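Local coordinates for insecticidal crystal protein Cry7Cal (Bacillus thuringiensis, PDB 5ZI1) that is an insecticidal toxin active against the locust Locusta migratoria manilensis and, as in related delta endotoxins, probably binds host receptors and forms pores in gut membranes, at residues H189-Y194 against D488-G493; L350-Y355 against V386-A391. One frame throughout, in Å; residues are numbered along the deposited sequence.

From the N terminus, the chain first builds the helical domain, and helix 169-202 supplies the earlier half of interaction 1. It then runs through the antiparallel sheets of the middle domain, where 350-355 and 386-391 close the short loop of interaction 2, 30 residues holding mostly strand. Only after this does it reach the C-terminal beta domain, whose loop 488-493 returns to helix 169-202 and closes interaction 1. Interaction 2 is therefore nested inside the loop of interaction 1. Interaction 2 links strands within one sheet; interaction 1 joins the first and last domains. Their centres lie 32 Å apart, nearest atoms about 16 Å.

Interaction 1 (H189-Y194 against D488-G493); sequences HCVKWY and DSASTG
Val191, on the long helix 169-202, meets Ala490 and Ser491 in the loop between strands 484-487 and 496-500, where the helical bundle of a three-domain Cry toxin touches its C-terminal beta domain. The touch across this domain boundary is apolar and small, burying 123 Å² in all. Both methyls of Val191 abut the Ala490 methyl: CG1 and CG2 each approach Ala490 CB at 4.1 Å. The Val191 CB points toward the loop and, with CG1 anti to the backbone N (chi1 170°) and CG2 beside that N, both methyls face Ala490. CG2 serves a second partner, reaching Ser491 CB at 4.1 Å; it is the methylene that touches, while the hydroxyl points off, with Ser491 OG 5.0 Å from Val191 CG2. An acetate ion, probably from the crystallisation liquor, lies about 6 Å from the Ala490 side chain, beside the domain boundary.

Hydrogen bonds act inside each partner. Along the helix, Tyr194 N bonds to Cys190 O at 2.9 Å, keeping Val191 on a regular turn. In the loop, Ser489 OG and Thr492 OG1 are 2.6 Å apart in a bond that ties the two ends of the turn bearing Ala490 and Ser491; Thr492 OG1 is also bonded to Gly494 O.

Aromatic side chains cover other sides of the helix. The Tyr194 ring packs on Arg219, Met222 and Leu227 of helix 208-227, while Tyr144 meets the His189 ring with the planes about 35° apart. Trp193 CD1 stands 3.6 Å above one face of that imidazole, offset toward its rim, with His189 O in the plane of the indole at its edge.

Interaction 2 (L350-Y355 against V386-A391); sequences LSKDIY and VLSEDA
Lys352 lays the end of its aliphatic chain against the hydroxyl of Ser388. Lys352 CE is 3.3 Å from Ser388 OG, and Lys352 CD is 3.4 Å from the same oxygen, so the hydroxyl is met by two methylenes rather than by the ammonium group. The chain runs extended as far as CE and bends only at its last torsion (chi4 98°), which swings NZ away to a hydrogen bond with Asp348 O. Asp390 OD2 is 6.9 Å from Lys352 NZ, too far for a salt bridge, though the opposite charges may still attract weakly.

Asp353 turns elsewhere: its carboxylate forms a salt bridge with Arg431 and accepts a hydrogen bond from Tyr428, and its backbone bonds to Ile381 as that of Ser388 does to Gly380. Strand 369-382 thus runs between the two partners, in a four-stranded antiparallel sheet with the 3-2-1-4 order of a Greek key, one of the sheets of the middle, beta-prism domain of Cry toxins. Lys352 and Ser388 approach each other across this intervening strand, their CA atoms 8.5 Å apart.

Tyr355, paired through its backbone with Tyr379, has its ring placed with CG between the backbone N and the carbonyl carbon (chi1 60°), packed also on Ile414 and Leu416. Its outer end meets Leu387, whose side chain crosses it at about a right angle. Leu387 CD2 does the touching, 4.0 Å from Tyr355 OH and 4.3 Å from Tyr355 CE2, an oblique approach to the ring.

Interaction 1 (H189-Y194 against D488-G493)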
loop_
_atom_site.group_PDB
_atom_site.type_symbol
_atom_site.label_atom_id
_atom_site.label_comp_id
_atom_site.label_asym_id
_atom_site.label_seq_id
_atom_site.Cartn_x
_atom_site.Cartn_y
_atom_site.Cartn_z
ATOM N N HIS A 189 -14.849 1.042 -8.815
ATOM C CA HIS A 189 -15.274 -0.328 -8.579
ATOM C C HIS A 189 -14.426 -0.992 -7.489
ATOM O O HIS A 189 -14.962 -1.612 -6.565
ATOM C CB HIS A 189 -15.214 -1.122 -9.884
ATOM C CG HIS A 189 -15.724 -2.516 -9.744
ATOM N ND1 HIS A 189 -17.059 -2.835 -9.889
ATOM C CD2 HIS A 189 -15.090 -3.670 -9.425
ATOM C CE1 HIS A 189 -17.219 -4.131 -9.687
ATOM N NE2 HIS A 189 -16.041 -4.662 -9.406
ATOM N N CYS A 190 -13.094 -0.849 -7.561
ATOM C CA CYS A 190 -12.231 -1.518 -6.577
ATOM C C CYS A 190 -12.470 -0.984 -5.172
ATOM O O CYS A 190 -12.495 -1.754 -4.206
ATOM C CB CYS A 190 -10.754 -1.371 -6.943
ATOM S SG CYS A 190 -10.291 -2.197 -8.481
ATOM N N VAL A 191 -12.655 0.326 -5.031
ATOM C CA VAL A 191 -12.842 0.883 -3.696
ATOM C C VAL A 191 -14.171 0.432 -3.114
ATOM O O VAL A 191 -14.227 -0.072 -1.989
ATOM C CB VAL A 191 -12.703 2.413 -3.733
ATOM C CG1 VAL A 191 -13.131 3.029 -2.418
ATOM C CG2 VAL A 191 -11.257 2.761 -4.012
ATOM N N LYS A 192 -15.256 0.567 -3.889
ATOM C CA LYS A 192 -16.587 0.182 -3.425
ATOM C C LYS A 192 -16.619 -1.253 -2.900
ATOM O O LYS A 192 -17.109 -1.512 -1.798
ATOM C CB LYS A 192 -17.589 0.361 -4.568
ATOM C CG LYS A 192 -18.915 -0.372 -4.422
ATOM C CD LYS A 192 -19.726 -0.213 -5.726
ATOM C CE LYS A 192 -21.205 -0.559 -5.553
ATOM N NZ LYS A 192 -21.844 0.314 -4.527
ATOM N N TRP A 193 -16.094 -2.201 -3.673
ATOM C CA TRP A 193 -16.158 -3.589 -3.246
ATOM C C TRP A 193 -15.085 -3.956 -2.227
ATOM O O TRP A 193 -15.294 -4.903 -1.463
ATOM C CB TRP A 193 -16.117 -4.500 -4.473
ATOM C CG TRP A 193 -17.451 -4.447 -5.157
ATOM C CD1 TRP A 193 -17.831 -3.593 -6.151
ATOM C CD2 TRP A 193 -18.609 -5.222 -4.834
ATOM N NE1 TRP A 193 -19.137 -3.807 -6.486
ATOM C CE2 TRP A 193 -19.641 -4.805 -5.696
ATOM C CE3 TRP A 193 -18.870 -6.243 -3.907
ATOM C CZ2 TRP A 193 -20.914 -5.370 -5.665
ATOM C CZ3 TRP A 193 -20.137 -6.802 -3.879
ATOM C CH2 TRP A 193 -21.141 -6.361 -4.751
ATOM N N TYR A 194 -13.972 -3.215 -2.160
ATOM C CA TYR A 194 -13.080 -3.352 -1.009
ATOM C C TYR A 194 -13.816 -3.009 0.276
ATOM O O TYR A 194 -13.755 -3.749 1.267
ATOM C CB TYR A 194 -11.845 -2.453 -1.153
ATOM C CG TYR A 194 -10.979 -2.439 0.110
ATOM C CD1 TYR A 194 -10.123 -3.489 0.384
ATOM C CD2 TYR A 194 -11.043 -1.389 1.027
ATOM C CE1 TYR A 194 -9.352 -3.519 1.541
ATOM C CE2 TYR A 194 -10.261 -1.389 2.189
ATOM C CZ TYR A 194 -9.420 -2.471 2.440
ATOM O OH TYR A 194 -8.625 -2.532 3.569
ATOM N N ASP A 488 -7.987 8.590 6.223
ATOM C CA ASP A 488 -7.817 7.427 5.371
ATOM C C ASP A 488 -8.205 7.738 3.930
ATOM O O ASP A 488 -9.059 8.576 3.661
ATOM C CB ASP A 488 -8.653 6.261 5.886
ATOM C CG ASP A 488 -8.005 5.550 7.053
ATOM O OD1 ASP A 488 -6.755 5.391 7.061
ATOM O OD2 ASP A 488 -8.753 5.145 7.970
ATOM N N SER A 489 -7.564 7.032 3.005
ATOM C CA SER A 489 -7.891 7.090 1.590
ATOM C C SER A 489 -7.489 5.760 0.977
ATOM O O SER A 489 -6.313 5.389 1.014
ATOM C CB SER A 489 -7.175 8.257 0.892
ATOM O OG SER A 489 -7.069 8.026 -0.508
ATOM N N ALA A 490 -8.462 5.058 0.400
ATOM C CA ALA A 490 -8.264 3.708 -0.112
ATOM C C ALA A 490 -7.545 3.659 -1.451
ATOM O O ALA A 490 -6.956 2.626 -1.772
ATOM C CB ALA A 490 -9.617 3.003 -0.264
ATOM N N SER A 491 -7.572 4.739 -2.240
ATOM C CA SER A 491 -7.118 4.667 -3.619
ATOM C C SER A 491 -5.764 5.317 -3.869
ATOM O O SER A 491 -5.253 5.222 -4.996
ATOM C CB SER A 491 -8.152 5.328 -4.549
ATOM O OG SER A 491 -8.271 6.706 -4.258
ATOM N N THR A 492 -5.178 5.991 -2.882
ATOM C CA THR A 492 -3.940 6.735 -3.101
ATOM C C THR A 492 -2.721 6.035 -2.512
ATOM O O THR A 492 -1.625 6.612 -2.494
ATOM C CB THR A 492 -4.078 8.142 -2.528
ATOM O OG1 THR A 492 -4.505 8.048 -1.163
ATOM C CG2 THR A 492 -5.139 8.954 -3.339
ATOM N N GLY A 493 -2.882 4.797 -2.046
ATOM C CA GLY A 493 -1.768 4.056 -1.506
ATOM C C GLY A 493 -1.385 4.426 -0.099
ATOM O O GLY A 493 -0.356 3.946 0.392
#

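Interaction 2 (L350-Y355 against V386-A391)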
loop_
_atom_site.group_PDB
_atom_site.type_symbol
_atom_site.label_atom_id
_atom_site.label_comp_id
_atom_site.label_asym_id
_atom_site.label_seq_id
_atom_site.Cartn_x
_atom_site.Cartn_y
_atom_site.Cartn_z
ATOM N N LEU A 350 16.437 1.931 14.963
ATOM C CA LEU A 350 16.916 3.001 14.088
ATOM C C LEU A 350 17.952 2.449 13.113
ATOM O O LEU A 350 18.823 1.664 13.496
ATOM C CB LEU A 350 17.515 4.133 14.923
ATOM C CG LEU A 350 18.183 5.272 14.145
ATOM C CD1 LEU A 350 17.169 6.008 13.259
ATOM C CD2 LEU A 350 18.927 6.255 15.038
ATOM N N SER A 351 17.793 2.794 11.837
ATOM C CA SER A 351 18.660 2.472 10.696
ATOM C C SER A 351 18.358 1.111 10.092
ATOM O O SER A 351 18.956 0.779 9.058
ATOM C CB SER A 351 20.173 2.450 10.999
ATOM O OG SER A 351 20.511 1.556 12.057
ATOM N N LYS A 352 17.525 0.283 10.711
ATOM C CA LYS A 352 17.318 -1.083 10.257
ATOM C C LYS A 352 15.957 -1.246 9.596
ATOM O O LYS A 352 14.944 -0.770 10.114
ATOM C CB LYS A 352 17.414 -2.065 11.423
ATOM C CG LYS A 352 18.756 -2.058 12.136
ATOM C CD LYS A 352 18.797 -3.130 13.217
ATOM C CE LYS A 352 20.170 -3.211 13.889
ATOM N NZ LYS A 352 20.179 -2.446 15.165
ATOM N N ASP A 353 15.930 -1.953 8.472
ATOM C CA ASP A 353 14.698 -2.551 7.982
ATOM C C ASP A 353 14.584 -3.918 8.629
ATOM O O ASP A 353 15.343 -4.827 8.294
ATOM C CB ASP A 353 14.683 -2.692 6.464
ATOM C CG ASP A 353 14.242 -1.447 5.773
ATOM O OD1 ASP A 353 13.842 -0.471 6.464
ATOM O OD2 ASP A 353 14.304 -1.464 4.527
ATOM N N ILE A 354 13.640 -4.059 9.553
ATOM C CA ILE A 354 13.249 -5.373 10.043
ATOM C C ILE A 354 12.312 -5.975 9.005
ATOM O O ILE A 354 11.164 -5.549 8.879
ATOM C CB ILE A 354 12.574 -5.293 11.411
ATOM C CG1 ILE A 354 13.466 -4.524 12.388
ATOM C CG2 ILE A 354 12.185 -6.729 11.895
ATOM C CD1 ILE A 354 14.859 -5.154 12.581
ATOM N N TYR A 355 12.808 -6.962 8.262
ATOM C CA TYR A 355 12.084 -7.620 7.190
ATOM C C TYR A 355 11.421 -8.928 7.611
ATOM O O TYR A 355 10.716 -9.533 6.793
ATOM C CB TYR A 355 13.041 -7.889 6.024
ATOM C CG TYR A 355 14.215 -8.791 6.393
ATOM C CD1 TYR A 355 14.087 -10.177 6.365
ATOM C CD2 TYR A 355 15.450 -8.256 6.770
ATOM C CE1 TYR A 355 15.140 -11.009 6.706
ATOM C CE2 TYR A 355 16.516 -9.086 7.105
ATOM C CZ TYR A 355 16.346 -10.466 7.074
ATOM O OH TYR A 355 17.382 -11.308 7.390
ATOM N N VAL A 386 24.231 -4.989 6.097
ATOM C CA VAL A 386 24.722 -5.949 7.074
ATOM C C VAL A 386 23.525 -6.532 7.826
ATOM O O VAL A 386 22.716 -5.799 8.408
ATOM C CB VAL A 386 25.788 -5.325 8.002
ATOM C CG1 VAL A 386 26.800 -4.583 7.167
ATOM C CG2 VAL A 386 25.202 -4.368 9.009
ATOM N N LEU A 387 23.381 -7.854 7.758
ATOM C CA LEU A 387 22.304 -8.522 8.476
ATOM C C LEU A 387 22.514 -8.426 9.982
ATOM O O LEU A 387 23.640 -8.526 10.483
ATOM C CB LEU A 387 22.218 -9.987 8.068
ATOM C CG LEU A 387 21.920 -10.213 6.593
ATOM C CD1 LEU A 387 21.750 -11.688 6.325
ATOM C CD2 LEU A 387 20.659 -9.449 6.199
ATOM N N SER A 388 21.419 -8.221 10.702
ATOM C CA SER A 388 21.427 -8.233 12.152
ATOM C C SER A 388 20.241 -9.051 12.645
ATOM O O SER A 388 19.278 -9.309 11.919
ATOM C CB SER A 388 21.383 -6.822 12.733
ATOM O OG SER A 388 20.136 -6.214 12.447
ATOM N N GLU A 389 20.344 -9.474 13.893
ATOM C CA GLU A 389 19.335 -10.281 14.549
ATOM C C GLU A 389 19.246 -9.818 15.991
ATOM O O GLU A 389 20.245 -9.409 16.585
ATOM C CB GLU A 389 19.687 -11.770 14.481
ATOM C CG GLU A 389 18.504 -12.710 14.466
ATOM C CD GLU A 389 18.812 -14.012 13.746
ATOM O OE1 GLU A 389 18.737 -15.082 14.391
ATOM O OE2 GLU A 389 19.129 -13.969 12.532
ATOM N N ASP A 390 18.046 -9.853 16.544
ATOM C CA ASP A 390 17.918 -9.594 17.968
ATOM C C ASP A 390 16.652 -10.267 18.486
ATOM O O ASP A 390 15.670 -10.436 17.753
ATOM C CB ASP A 390 17.928 -8.093 18.269
ATOM C CG ASP A 390 18.146 -7.816 19.744
ATOM O OD1 ASP A 390 18.518 -8.773 20.449
ATOM O OD2 ASP A 390 17.960 -6.673 20.207
ATOM N N ALA A 391 16.687 -10.655 19.757
ATOM C CA ALA A 391 15.619 -11.480 20.299
ATOM C C ALA A 391 15.601 -11.366 21.815
ATOM O O ALA A 391 16.515 -10.822 22.438
ATOM C CB ALA A 391 15.771 -12.941 19.871
#